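PDB 2E85: hydrogenase 3 maturation protease, which cleaves a 32-residue peptide from the C-terminus of the precursor of HycE, the large subunit of hydrogenase 3, as a step in its maturation. Local coordinates for residues V4-L9 and R57-L62; L71-I76 and Q117-G122; I76-P81 and E110-G115. The protein carries 1 engineered substitution. One frame throughout, in Å; residues are numbered along the deposited sequence.

Interaction 1: residues V4-L9 and R57-L62; sequences VTDVLL and RPTRLL. Engineered in segment 4-9: Val4 (natural residue Met).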
ATOM      1  N   VAL B   4      -8.350 -23.213  -5.987  1.00 16.28           N
ATOM      2  CA  VAL B   4      -7.853 -22.495  -4.799  1.00 15.32           C
ATOM      3  C   VAL B   4      -9.020 -21.987  -3.970  1.00 15.27           C
ATOM      4  O   VAL B   4     -10.038 -21.539  -4.520  1.00 15.00           O
ATOM      5  CB  VAL B   4      -6.865 -21.334  -5.167  1.00 15.31           C
ATOM      6  CG1 VAL B   4      -6.503 -20.460  -3.938  1.00 14.59           C
ATOM      7  CG2 VAL B   4      -5.607 -21.896  -5.800  1.00 15.53           C
ATOM      8  N   THR B   5      -8.866 -22.082  -2.651  1.00 12.93           N
ATOM      9  CA  THR B   5      -9.833 -21.542  -1.715  1.00 13.35           C
ATOM     10  C   THR B   5      -9.097 -20.675  -0.685  1.00 11.61           C
ATOM     11  O   THR B   5      -9.287 -19.467  -0.642  1.00 12.78           O
ATOM     12  CB  THR B   5     -10.642 -22.665  -1.010  1.00 13.39           C
ATOM     13  OG1 THR B   5      -9.747 -23.671  -0.499  1.00 14.72           O
ATOM     14  CG2 THR B   5     -11.576 -23.317  -2.010  1.00 14.76           C
ATOM     15  N   ASP B   6      -8.266 -21.313   0.123  1.00 11.04           N
ATOM     16  CA  ASP B   6      -7.588 -20.654   1.211  1.00  9.27           C
ATOM     17  C   ASP B   6      -6.194 -20.208   0.811  1.00  8.72           C
ATOM     18  O   ASP B   6      -5.473 -20.956   0.165  1.00  8.54           O
ATOM     19  CB  ASP B   6      -7.506 -21.633   2.378  1.00  9.35           C
ATOM     20  CG  ASP B   6      -8.854 -21.976   2.940  1.00 10.84           C
ATOM     21  OD1 ASP B   6      -9.744 -21.125   2.879  1.00 13.23           O
ATOM     22  OD2 ASP B   6      -9.008 -23.093   3.472  1.00 15.22           O
ATOM     23  N   VAL B   7      -5.808 -19.017   1.240  1.00  7.76           N
ATOM     24  CA  VAL B   7      -4.428 -18.535   1.028  1.00  6.95           C
ATOM     25  C   VAL B   7      -3.886 -18.063   2.368  1.00  6.40           C
ATOM     26  O   VAL B   7      -4.606 -17.426   3.123  1.00  6.42           O
ATOM     27  CB  VAL B   7      -4.395 -17.392  -0.021  1.00  7.66           C
ATOM     28  CG1 VAL B   7      -2.984 -16.822  -0.167  1.00  6.79           C
ATOM     29  CG2 VAL B   7      -4.882 -17.930  -1.394  1.00  7.99           C
ATOM     30  N   LEU B   8      -2.614 -18.379   2.619  1.00  6.05           N
ATOM     31  CA  LEU B   8      -1.925 -17.997   3.852  1.00  6.75           C
ATOM     32  C   LEU B   8      -0.748 -17.127   3.465  1.00  6.80           C
ATOM     33  O   LEU B   8       0.155 -17.571   2.743  1.00  7.09           O
ATOM     34  CB  LEU B   8      -1.457 -19.253   4.594  1.00  6.55           C
ATOM     35  CG  LEU B   8      -0.464 -19.068   5.761  1.00  6.91           C
ATOM     36  CD1 LEU B   8      -1.029 -18.130   6.815  1.00  8.66           C
ATOM     37  CD2 LEU B   8       0.007 -20.401   6.354  1.00  9.39           C
ATOM     38  N   LEU B   9      -0.766 -15.876   3.917  1.00  6.11           N
ATOM     39  CA  LEU B   9       0.351 -14.939   3.621  1.00  6.64           C
ATOM     40  C   LEU B   9       1.180 -14.862   4.875  1.00  6.99           C
ATOM     41  O   LEU B   9       0.678 -14.465   5.923  1.00  7.30           O
ATOM     42  CB  LEU B   9      -0.162 -13.551   3.234  1.00  5.08           C
ATOM     43  CG  LEU B   9       0.943 -12.471   3.097  1.00  6.48           C
ATOM     44  CD1 LEU B   9       1.917 -12.794   1.928  1.00  8.83           C
ATOM     45  CD2 LEU B   9       0.394 -11.078   2.939  1.00  7.34           C
ATOM     46  N   ARG B  57      -7.429 -15.636  -6.466  1.00 12.62           N
ATOM     47  CA  ARG B  57      -8.886 -15.569  -6.244  1.00 15.10           C
ATOM     48  C   ARG B  57      -9.346 -16.397  -5.027  1.00 14.44           C
ATOM     49  O   ARG B  57     -10.265 -17.243  -5.125  1.00 15.52           O
ATOM     50  CB  ARG B  57      -9.633 -15.976  -7.510  1.00 15.75           C
ATOM     51  CG  ARG B  57      -9.274 -15.114  -8.728  1.00 20.80           C
ATOM     52  CD  ARG B  57     -10.002 -15.580  -9.967  1.00 26.98           C
ATOM     53  NE  ARG B  57      -9.680 -16.977 -10.228  1.00 33.73           N
ATOM     54  CZ  ARG B  57     -10.123 -17.693 -11.257  1.00 37.58           C
ATOM     55  NH1 ARG B  57     -10.922 -17.149 -12.175  1.00 38.61           N
ATOM     56  NH2 ARG B  57      -9.749 -18.963 -11.372  1.00 38.83           N
ATOM     57  N   PRO B  58      -8.727 -16.154  -3.864  1.00 14.32           N
ATOM     58  CA  PRO B  58      -9.111 -16.925  -2.696  1.00 13.83           C
ATOM     59  C   PRO B  58     -10.481 -16.540  -2.175  1.00 13.45           C
ATOM     60  O   PRO B  58     -10.989 -15.445  -2.462  1.00 13.51           O
ATOM     61  CB  PRO B  58      -8.061 -16.560  -1.655  1.00 14.87           C
ATOM     62  CG  PRO B  58      -7.511 -15.263  -2.097  1.00 14.69           C
ATOM     63  CD  PRO B  58      -7.681 -15.162  -3.558  1.00 14.26           C
ATOM     64  N   THR B  59     -11.054 -17.467  -1.425  1.00 13.37           N
ATOM     65  CA  THR B  59     -12.274 -17.255  -0.662  1.00 13.84           C
ATOM     66  C   THR B  59     -11.943 -16.815   0.770  1.00 12.71           C
ATOM     67  O   THR B  59     -12.766 -16.198   1.453  1.00 13.08           O
ATOM     68  CB  THR B  59     -13.130 -18.553  -0.626  1.00 14.13           C
ATOM     69  OG1 THR B  59     -12.310 -19.654  -0.203  1.00 17.53           O
ATOM     70  CG2 THR B  59     -13.670 -18.862  -2.020  1.00 16.96           C
ATOM     71  N   ARG B  60     -10.749 -17.167   1.228  1.00 11.71           N
ATOM     72  CA  ARG B  60     -10.332 -16.847   2.583  1.00  9.70           C
ATOM     73  C   ARG B  60      -8.836 -16.596   2.592  1.00  9.58           C
ATOM     74  O   ARG B  60      -8.077 -17.340   1.991  1.00  9.62           O
ATOM     75  CB  ARG B  60     -10.674 -17.993   3.539  1.00 10.83           C
ATOM     76  CG  ARG B  60     -10.038 -17.912   4.930  1.00 11.48           C
ATOM     77  CD  ARG B  60     -10.708 -18.877   5.871  1.00 14.93           C
ATOM     78  NE  ARG B  60     -10.471 -20.279   5.512  1.00 15.70           N
ATOM     79  CZ  ARG B  60     -10.929 -21.316   6.211  1.00 15.82           C
ATOM     80  NH1 ARG B  60     -11.650 -21.115   7.313  1.00 15.24           N
ATOM     81  NH2 ARG B  60     -10.649 -22.546   5.823  1.00 15.36           N
ATOM     82  N   LEU B  61      -8.435 -15.510   3.250  1.00  7.68           N
ATOM     83  CA  LEU B  61      -7.036 -15.138   3.363  1.00  6.38           C
ATOM     84  C   LEU B  61      -6.664 -14.992   4.857  1.00  6.82           C
ATOM     85  O   LEU B  61      -7.302 -14.216   5.580  1.00  7.84           O
ATOM     86  CB  LEU B  61      -6.793 -13.813   2.674  1.00  6.16           C
ATOM     87  CG  LEU B  61      -5.374 -13.239   2.871  1.00 10.06           C
ATOM     88  CD1 LEU B  61      -4.321 -14.051   2.181  1.00 10.79           C
ATOM     89  CD2 LEU B  61      -5.340 -11.791   2.418  1.00  9.22           C
ATOM     90  N   LEU B  62      -5.628 -15.722   5.279  1.00  7.44           N
ATOM     91  CA  LEU B  62      -5.057 -15.624   6.622  1.00  7.16           C
ATOM     92  C   LEU B  62      -3.679 -14.979   6.490  1.00  6.59           C
ATOM     93  O   LEU B  62      -2.859 -15.438   5.699  1.00  7.62           O
ATOM     94  CB  LEU B  62      -4.888 -17.019   7.241  1.00  7.69           C
ATOM     95  CG  LEU B  62      -4.227 -17.130   8.616  1.00  7.98           C
ATOM     96  CD1 LEU B  62      -4.870 -16.255   9.727  1.00  8.08           C
ATOM     97  CD2 LEU B  62      -4.165 -18.565   9.072  1.00  9.02           C
TER
HETATM   98  O   HOH W   1     -12.301 -21.145   2.320  1.00 21.56           O

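Interaction 2: residues L71-I76 and Q117-G122; sequences LNPGEI and QPDIVG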
ATOM      1  N   LEU B  71       1.997  -7.552  24.575  1.00 11.96           N
ATOM      2  CA  LEU B  71       1.681  -8.781  25.310  1.00 11.28           C
ATOM      3  C   LEU B  71       2.930  -9.562  25.735  1.00 12.56           C
ATOM      4  O   LEU B  71       4.051  -9.160  25.394  1.00 11.98           O
ATOM      5  CB  LEU B  71       0.763  -9.679  24.446  1.00 12.79           C
ATOM      6  CG  LEU B  71      -0.635  -9.125  24.116  1.00 11.55           C
ATOM      7  CD1 LEU B  71      -1.498 -10.104  23.300  1.00 14.93           C
ATOM      8  CD2 LEU B  71      -1.338  -8.744  25.383  1.00 13.82           C
ATOM      9  N   ASN B  72       2.753 -10.670  26.474  1.00 11.68           N
ATOM     10  CA  ASN B  72       3.909 -11.547  26.701  1.00 12.54           C
ATOM     11  C   ASN B  72       4.390 -12.186  25.415  1.00 11.18           C
ATOM     12  O   ASN B  72       3.585 -12.458  24.544  1.00 11.51           O
ATOM     13  CB  ASN B  72       3.586 -12.640  27.689  1.00 11.83           C
ATOM     14  CG  ASN B  72       3.288 -12.081  29.065  1.00 17.06           C
ATOM     15  OD1 ASN B  72       3.559 -10.901  29.338  1.00 19.17           O
ATOM     16  ND2 ASN B  72       2.746 -12.914  29.932  1.00 22.40           N
ATOM     17  N   PRO B  73       5.707 -12.433  25.299  1.00 11.16           N
ATOM     18  CA  PRO B  73       6.264 -13.113  24.116  1.00  9.63           C
ATOM     19  C   PRO B  73       5.499 -14.411  23.796  1.00  9.82           C
ATOM     20  O   PRO B  73       5.220 -15.223  24.700  1.00  9.62           O
ATOM     21  CB  PRO B  73       7.731 -13.386  24.528  1.00 10.22           C
ATOM     22  CG  PRO B  73       8.049 -12.297  25.510  1.00 10.85           C
ATOM     23  CD  PRO B  73       6.757 -12.102  26.290  1.00 11.40           C
ATOM     24  N   GLY B  74       5.131 -14.580  22.526  1.00  8.64           N
ATOM     25  CA  GLY B  74       4.503 -15.817  22.063  1.00  8.61           C
ATOM     26  C   GLY B  74       2.982 -15.797  22.122  1.00  9.44           C
ATOM     27  O   GLY B  74       2.332 -16.715  21.599  1.00 11.09           O
ATOM     28  N   GLU B  75       2.403 -14.768  22.752  1.00  9.37           N
ATOM     29  CA  GLU B  75       0.942 -14.628  22.721  1.00  9.46           C
ATOM     30  C   GLU B  75       0.492 -14.441  21.253  1.00  8.70           C
ATOM     31  O   GLU B  75       1.158 -13.743  20.456  1.00  7.93           O
ATOM     32  CB  GLU B  75       0.444 -13.467  23.592  1.00 10.77           C
ATOM     33  CG  GLU B  75       0.618 -13.688  25.097  1.00 14.82           C
ATOM     34  CD  GLU B  75      -0.184 -14.878  25.625  1.00 22.72           C
ATOM     35  OE1 GLU B  75      -1.360 -15.055  25.219  1.00 23.02           O
ATOM     36  OE2 GLU B  75       0.354 -15.639  26.464  1.00 25.51           O
ATOM     37  N   ILE B  76      -0.649 -15.047  20.935  1.00  7.94           N
ATOM     38  CA  ILE B  76      -1.216 -15.041  19.583  1.00  7.40           C
ATOM     39  C   ILE B  76      -2.574 -14.354  19.673  1.00  8.08           C
ATOM     40  O   ILE B  76      -3.380 -14.735  20.534  1.00  7.79           O
ATOM     41  CB  ILE B  76      -1.495 -16.498  19.108  1.00  8.98           C
ATOM     42  CG1 ILE B  76      -0.178 -17.242  18.932  1.00  8.59           C
ATOM     43  CG2 ILE B  76      -2.191 -16.534  17.732  1.00  8.49           C
ATOM     44  CD1 ILE B  76      -0.292 -18.768  18.935  1.00 14.79           C
ATOM     45  N   GLN B 117       3.189 -12.197  19.235  1.00  8.25           N
ATOM     46  CA  GLN B 117       4.061 -11.270  19.967  1.00  7.34           C
ATOM     47  C   GLN B 117       5.519 -11.689  19.946  1.00  7.35           C
ATOM     48  O   GLN B 117       5.865 -12.734  20.486  1.00  7.87           O
ATOM     49  CB  GLN B 117       3.608 -11.159  21.415  1.00  8.35           C
ATOM     50  CG  GLN B 117       4.515 -10.244  22.240  1.00  7.69           C
ATOM     51  CD  GLN B 117       4.295  -8.825  21.936  1.00  7.67           C
ATOM     52  OE1 GLN B 117       3.154  -8.363  21.932  1.00  9.06           O
ATOM     53  NE2 GLN B 117       5.372  -8.093  21.695  1.00 11.90           N
ATOM     54  N   PRO B 118       6.392 -10.850  19.353  1.00  7.74           N
ATOM     55  CA  PRO B 118       7.817 -11.138  19.477  1.00  7.88           C
ATOM     56  C   PRO B 118       8.385 -10.677  20.800  1.00  8.96           C
ATOM     57  O   PRO B 118       7.780  -9.849  21.524  1.00  9.14           O
ATOM     58  CB  PRO B 118       8.445 -10.310  18.358  1.00  7.51           C
ATOM     59  CG  PRO B 118       7.588  -9.120  18.261  1.00  8.99           C
ATOM     60  CD  PRO B 118       6.153  -9.684  18.479  1.00  7.58           C
ATOM     61  N   ASP B 119       9.554 -11.213  21.103  1.00  8.94           N
ATOM     62  CA  ASP B 119      10.333 -10.735  22.217  1.00  8.10           C
ATOM     63  C   ASP B 119      11.486  -9.916  21.736  1.00  9.98           C
ATOM     64  O   ASP B 119      11.598  -8.725  22.061  1.00 10.81           O
ATOM     65  CB  ASP B 119      10.857 -11.871  23.079  1.00  8.39           C
ATOM     66  CG  ASP B 119      11.352 -11.361  24.453  1.00 10.36           C
ATOM     67  OD1 ASP B 119      11.213 -10.122  24.645  1.00  9.57           O
ATOM     68  OD2 ASP B 119      11.884 -12.176  25.254  1.00 10.31           O
ATOM     69  N   ILE B 120      12.371 -10.561  20.994  1.00  8.83           N
ATOM     70  CA  ILE B 120      13.575  -9.869  20.519  1.00 10.15           C
ATOM     71  C   ILE B 120      13.519  -9.758  19.002  1.00  9.68           C
ATOM     72  O   ILE B 120      13.260 -10.731  18.284  1.00  9.61           O
ATOM     73  CB  ILE B 120      14.905 -10.546  21.013  1.00 10.27           C
ATOM     74  CG1 ILE B 120      15.077 -11.953  20.396  1.00 11.04           C
ATOM     75  CG2 ILE B 120      14.998 -10.498  22.595  1.00 10.67           C
ATOM     76  CD1 ILE B 120      15.609 -12.011  19.009  1.00 14.79           C
ATOM     77  N   VAL B 121      13.808  -8.556  18.515  1.00 11.56           N
ATOM     78  CA  VAL B 121      13.810  -8.288  17.074  1.00 11.80           C
ATOM     79  C   VAL B 121      15.033  -7.479  16.773  1.00 12.00           C
ATOM     80  O   VAL B 121      15.172  -6.355  17.242  1.00 12.49           O
ATOM     81  CB  VAL B 121      12.535  -7.516  16.624  1.00 11.97           C
ATOM     82  CG1 VAL B 121      12.615  -7.125  15.123  1.00 12.28           C
ATOM     83  CG2 VAL B 121      11.241  -8.332  16.921  1.00 12.57           C
ATOM     84  N   GLY B 122      15.918  -8.048  15.964  1.00 12.49           N
ATOM     85  CA  GLY B 122      17.185  -7.427  15.647  1.00 12.67           C
ATOM     86  C   GLY B 122      17.960  -8.292  14.685  1.00 12.94           C
ATOM     87  O   GLY B 122      17.744  -9.507  14.598  1.00 11.77           O
TER

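Interaction 3: residues I76-P81 and E110-G115; sequences IRIIDP and EVIFLG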
ATOM      1  N   ILE B  76      -0.649 -15.047  20.935  1.00  7.94           N
ATOM      2  CA  ILE B  76      -1.216 -15.041  19.583  1.00  7.40           C
ATOM      3  C   ILE B  76      -2.574 -14.354  19.673  1.00  8.08           C
ATOM      4  O   ILE B  76      -3.380 -14.735  20.534  1.00  7.79           O
ATOM      5  CB  ILE B  76      -1.495 -16.498  19.108  1.00  8.98           C
ATOM      6  CG1 ILE B  76      -0.178 -17.242  18.932  1.00  8.59           C
ATOM      7  CG2 ILE B  76      -2.191 -16.534  17.732  1.00  8.49           C
ATOM      8  CD1 ILE B  76      -0.292 -18.768  18.935  1.00 14.79           C
ATOM      9  N   ARG B  77      -2.850 -13.372  18.797  1.00  6.88           N
ATOM     10  CA  ARG B  77      -4.183 -12.742  18.773  1.00  7.35           C
ATOM     11  C   ARG B  77      -4.604 -12.429  17.364  1.00  8.10           C
ATOM     12  O   ARG B  77      -3.767 -12.201  16.507  1.00  7.55           O
ATOM     13  CB  ARG B  77      -4.232 -11.426  19.553  1.00  7.17           C
ATOM     14  CG  ARG B  77      -3.835 -11.486  21.028  1.00  9.23           C
ATOM     15  CD  ARG B  77      -4.947 -12.064  21.884  1.00 10.94           C
ATOM     16  NE  ARG B  77      -4.621 -11.953  23.308  1.00 12.01           N
ATOM     17  CZ  ARG B  77      -3.816 -12.781  23.987  1.00 13.28           C
ATOM     18  NH1 ARG B  77      -3.189 -13.794  23.402  1.00 10.59           N
ATOM     19  NH2 ARG B  77      -3.630 -12.574  25.288  1.00 14.51           N
ATOM     20  N   ILE B  78      -5.922 -12.443  17.126  1.00  7.49           N
ATOM     21  CA  ILE B  78      -6.471 -11.910  15.911  1.00  9.72           C
ATOM     22  C   ILE B  78      -6.721 -10.426  16.112  1.00 10.03           C
ATOM     23  O   ILE B  78      -7.339 -10.027  17.117  1.00 11.37           O
ATOM     24  CB  ILE B  78      -7.823 -12.545  15.581  1.00  9.73           C
ATOM     25  CG1 ILE B  78      -7.746 -14.098  15.570  1.00 11.22           C
ATOM     26  CG2 ILE B  78      -8.413 -11.893  14.322  1.00 12.92           C
ATOM     27  CD1 ILE B  78      -7.962 -14.643  16.900  1.00 14.79           C
ATOM     28  N   ILE B  79      -6.246  -9.625  15.167  1.00  8.90           N
ATOM     29  CA  ILE B  79      -6.423  -8.174  15.240  1.00 10.70           C
ATOM     30  C   ILE B  79      -7.517  -7.719  14.291  1.00 11.00           C
ATOM     31  O   ILE B  79      -7.449  -7.921  13.060  1.00 10.94           O
ATOM     32  CB  ILE B  79      -5.166  -7.380  14.951  1.00 11.71           C
ATOM     33  CG1 ILE B  79      -3.976  -7.958  15.709  1.00 10.65           C
ATOM     34  CG2 ILE B  79      -5.415  -5.884  15.287  1.00 11.51           C
ATOM     35  CD1 ILE B  79      -4.174  -8.519  17.087  1.00 14.79           C
ATOM     36  N   ASP B  80      -8.563  -7.147  14.869  1.00 13.99           N
ATOM     37  CA  ASP B  80      -9.689  -6.646  14.094  1.00 15.89           C
ATOM     38  C   ASP B  80      -9.228  -5.536  13.138  1.00 16.53           C
ATOM     39  O   ASP B  80      -8.431  -4.668  13.528  1.00 14.69           O
ATOM     40  CB  ASP B  80     -10.745  -6.120  15.067  1.00 16.63           C
ATOM     41  CG  ASP B  80     -12.024  -5.680  14.380  1.00 21.73           C
ATOM     42  OD1 ASP B  80     -12.035  -4.629  13.707  1.00 25.38           O
ATOM     43  OD2 ASP B  80     -13.049  -6.384  14.548  1.00 27.17           O
ATOM     44  N   PRO B  81      -9.715  -5.551  11.880  1.00 18.49           N
ATOM     45  CA  PRO B  81      -9.250  -4.546  10.923  1.00 20.40           C
ATOM     46  C   PRO B  81      -9.460  -3.093  11.364  1.00 21.48           C
ATOM     47  O   PRO B  81      -8.669  -2.209  10.989  1.00 22.43           O
ATOM     48  CB  PRO B  81     -10.044  -4.888   9.659  1.00 20.77           C
ATOM     49  CG  PRO B  81     -10.295  -6.318   9.778  1.00 20.17           C
ATOM     50  CD  PRO B  81     -10.671  -6.464  11.235  1.00 19.00           C
ATOM     51  N   GLU B 110     -13.319 -13.209   3.274  1.00 18.80           N
ATOM     52  CA  GLU B 110     -12.854 -13.441   4.637  1.00 16.98           C
ATOM     53  C   GLU B 110     -11.344 -13.223   4.695  1.00 15.07           C
ATOM     54  O   GLU B 110     -10.586 -13.957   4.056  1.00 14.16           O
ATOM     55  CB  GLU B 110     -13.210 -14.820   5.144  1.00 18.55           C
ATOM     56  CG  GLU B 110     -12.844 -15.020   6.600  1.00 21.79           C
ATOM     57  CD  GLU B 110     -13.518 -16.238   7.205  1.00 25.66           C
ATOM     58  OE1 GLU B 110     -13.890 -17.138   6.427  1.00 27.72           O
ATOM     59  OE2 GLU B 110     -13.670 -16.283   8.447  1.00 26.40           O
ATOM     60  N   VAL B 111     -10.950 -12.205   5.460  1.00 12.77           N
ATOM     61  CA  VAL B 111      -9.544 -11.864   5.712  1.00 10.60           C
ATOM     62  C   VAL B 111      -9.304 -11.858   7.215  1.00  9.92           C
ATOM     63  O   VAL B 111     -10.035 -11.206   7.973  1.00 11.62           O
ATOM     64  CB  VAL B 111      -9.181 -10.501   5.073  1.00 10.82           C
ATOM     65  CG1 VAL B 111      -7.712 -10.130   5.334  1.00 10.71           C
ATOM     66  CG2 VAL B 111      -9.479 -10.534   3.595  1.00 11.99           C
ATOM     67  N   ILE B 112      -8.301 -12.615   7.656  1.00  8.87           N
ATOM     68  CA  ILE B 112      -8.020 -12.771   9.082  1.00  9.18           C
ATOM     69  C   ILE B 112      -6.583 -12.324   9.270  1.00  8.87           C
ATOM     70  O   ILE B 112      -5.715 -12.845   8.587  1.00  9.23           O
ATOM     71  CB  ILE B 112      -8.153 -14.282   9.490  1.00  9.25           C
ATOM     72  CG1 ILE B 112      -9.545 -14.817   9.123  1.00 10.26           C
ATOM     73  CG2 ILE B 112      -7.952 -14.540  10.998  1.00  8.38           C
ATOM     74  CD1 ILE B 112      -9.648 -16.340   9.022  1.00 14.79           C
ATOM     75  N   PHE B 113      -6.337 -11.398  10.198  1.00  7.81           N
ATOM     76  CA  PHE B 113      -4.966 -10.978  10.494  1.00  7.48           C
ATOM     77  C   PHE B 113      -4.599 -11.522  11.845  1.00  7.20           C
ATOM     78  O   PHE B 113      -5.208 -11.122  12.855  1.00  6.89           O
ATOM     79  CB  PHE B 113      -4.838  -9.451  10.552  1.00  8.25           C
ATOM     80  CG  PHE B 113      -3.428  -9.016  10.747  1.00  8.60           C
ATOM     81  CD1 PHE B 113      -2.615  -8.815   9.648  1.00 12.38           C
ATOM     82  CD2 PHE B 113      -2.878  -8.921  12.043  1.00 11.84           C
ATOM     83  CE1 PHE B 113      -1.286  -8.476   9.812  1.00 13.82           C
ATOM     84  CE2 PHE B 113      -1.537  -8.566  12.212  1.00 13.84           C
ATOM     85  CZ  PHE B 113      -0.752  -8.350  11.092  1.00 11.43           C
ATOM     86  N   LEU B 114      -3.587 -12.385  11.876  1.00  7.81           N
ATOM     87  CA  LEU B 114      -3.088 -12.998  13.093  1.00  8.14           C
ATOM     88  C   LEU B 114      -1.684 -12.511  13.494  1.00  8.29           C
ATOM     89  O   LEU B 114      -0.721 -12.623  12.723  1.00  9.04           O
ATOM     90  CB  LEU B 114      -3.072 -14.512  12.925  1.00  8.66           C
ATOM     91  CG  LEU B 114      -2.678 -15.365  14.131  1.00  9.39           C
ATOM     92  CD1 LEU B 114      -3.265 -16.758  14.007  1.00 11.64           C
ATOM     93  CD2 LEU B 114      -1.156 -15.468  14.344  1.00 13.51           C
ATOM     94  N   GLY B 115      -1.587 -11.961  14.697  1.00  7.17           N
ATOM     95  CA  GLY B 115      -0.333 -11.431  15.217  1.00  8.24           C
ATOM     96  C   GLY B 115       0.230 -12.400  16.233  1.00  9.02           C
ATOM     97  O   GLY B 115      -0.511 -13.047  16.998  1.00  8.42           O
TER
HETATM   98  O   HOH W   2      -8.563  -9.913  11.343  1.00 13.17           O

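Interaction 1: residues V4-L9 and R57-L62
Arg60 and Asp6 form a salt bridge across two neighbouring parallel strands and illustrate how a charged pair can be built onto a backbone ladder. From CB onward the arginine slants across the aspartate: CB already lies 3.3 Å from Asp6 OD1, and CG and CD keep the same oxygen as their nearest partner. A bend at the third torsion (chi3 67°) then turns the guanidinium side-on. NE donates to Asp6 OD1 at 2.9 Å, and NH2 donates to Asp6 OD2 in an almost straight bond of 177°. The carboxylate sits at the guanidinium edge, but the two planes are 43° apart, and both oxygens are met from above the carboxylate plane. NH1, on the far side, is held by the carbonyl of Trp145. A water donates to Asp6 OD1 and also hydrogen-bonds Thr59 OG1. A methionine in place of Arg60 would probably leave the buried Asp6 carboxylate without its charged mate and Trp145 O without this donor.

Beneath this pair the backbones alternate as parallel strands do, Val7 N to Arg60 O, Leu62 N to Val7 O and Leu9 N to Leu62 O. Where the ladder starts, Thr5 O receives Thr59 N at 2.8 Å, on a lone pair, and a weak bond from Arg60 N. On the face away from the salt bridge, Val7 CG2 presses on Pro58 CB at a tight 3.5 Å, while Val7 CG1 meets Leu61 CD1 at 3.9 Å.

Strands 6-11 and 60-66 are central in the sheet, flanked by strand 38-43 beyond the first and strand 111-116 beyond the second; helix 50-56, through Ile53 and Leu56, packs over the face carrying Val7 and Leu61.

Interaction 2: residues L71-I76 and Q117-G122
Gln117 meets the 71-76 loop with its backbone, its CG and the oxygen of its amide, an example of one residue bracing a turn by backbone and side chain. Its CG stands anti to the backbone N (chi1 178°) and lies 3.3 Å from Asn72 O; the bend at the next torsion then swings the amide back over Leu71. There OE1 accepts Leu71 N at 3.0 Å, the donor standing well above the amide plane, and also takes the N-H of Met69. The other end of the amide is fixed too: NE2 donates nearly in its own plane to Pro118 O, and it reaches Asp68 OD1 as well, which should hold the group against rotation.

The loop so gripped contains a type II turn, Asn72 to Glu75, whose glycine has positive phi. Gly74 N, projecting from this turn, meets a lone pair of Gln117 O at 2.8 Å, and Gln117 N returns a bond to Glu75 O, just before strand 76-78 begins.

Farther out, the Pro73 ring lies athwart the Asp119 side chain, Pro73 CG lying 3.6 Å from Asp119 CG. The backbone N of Asp119 is hydrogen-bonded to Asp18 OD2, beside the calcium ligand Asp19 in sequence.

Interaction 3: residues I76-P81 and E110-G115
Phe113 has its CG anti to the backbone N (chi1 -176°), while Ile79 carries CG1 anti to its own carbonyl carbon (chi1 -46°); these settings lay the two side chains alongside each other, pointing the same way. The isoleucine comes to the ring at its edge, with Ile79 CG1 near the ring plane and 3.9 Å from Phe113 CD2. On the other face of the sheet, Ile76 CG2 reaches across to Leu114 CD2 at 3.7 Å, and Ile78 extends its own CG2 toward Ile112 CG2 at a looser 4.3 Å.

Strand 76-78 is an outermost strand of the sheet and runs antiparallel to strand 111-116, an example of a reversed strand added to a parallel sheet; on its outer side the backbone of Ile78 bonds Ala152 and Leu154 of the C-terminal tail. Arg77 and Gly115 form a hydrogen-bonded pair, joined by Arg77 N to Gly115 O. Gly115 N returns a bond to Arg77 O at 2.8 Å. Ile78 and Leu114 follow as a non-hydrogen-bonded pair. Ile79 N then bonds Phe113 O at 2.9 Å, after which the chains part and a water fills in, donating to Ile79 O and accepting from Phe113 N.

The Arg77 side chain folds back on its own strand: NH1 donates to Ile76 O from above the carbonyl plane and also forms a salt bridge with Glu75. Helix 129-141 covers the Ile76 and Leu114 side through Val138. The Phe113 ring, on the opposite face, touches Leu97 of helix 97-108 and Asp65, a ligand of a bound calcium ion.

How the interactions relate
Interactions 1 and 3 belong to the same five-stranded sheet, their centres about 14 Å apart. They meet where strand 60-66 lies beside strand 111-116, through probable hydrogen bonds of Leu61 with Glu110 and Ile112. Interaction 2 lies about 26 Å, centre to centre, from interaction 1, on the opposite side of the chain's centre, and continues into interaction 3 through the shared Ile76. Along the chain interaction 1 closes first; interaction 3 is then nested inside the loop closed by interaction 2. Asp65, on strand 60-66, binds calcium here and, by similarity, nickel; Phe113 touches it, and the side chains of Leu9 and Pro118 lie about 8 Å from its own, so all three contacts are near this site.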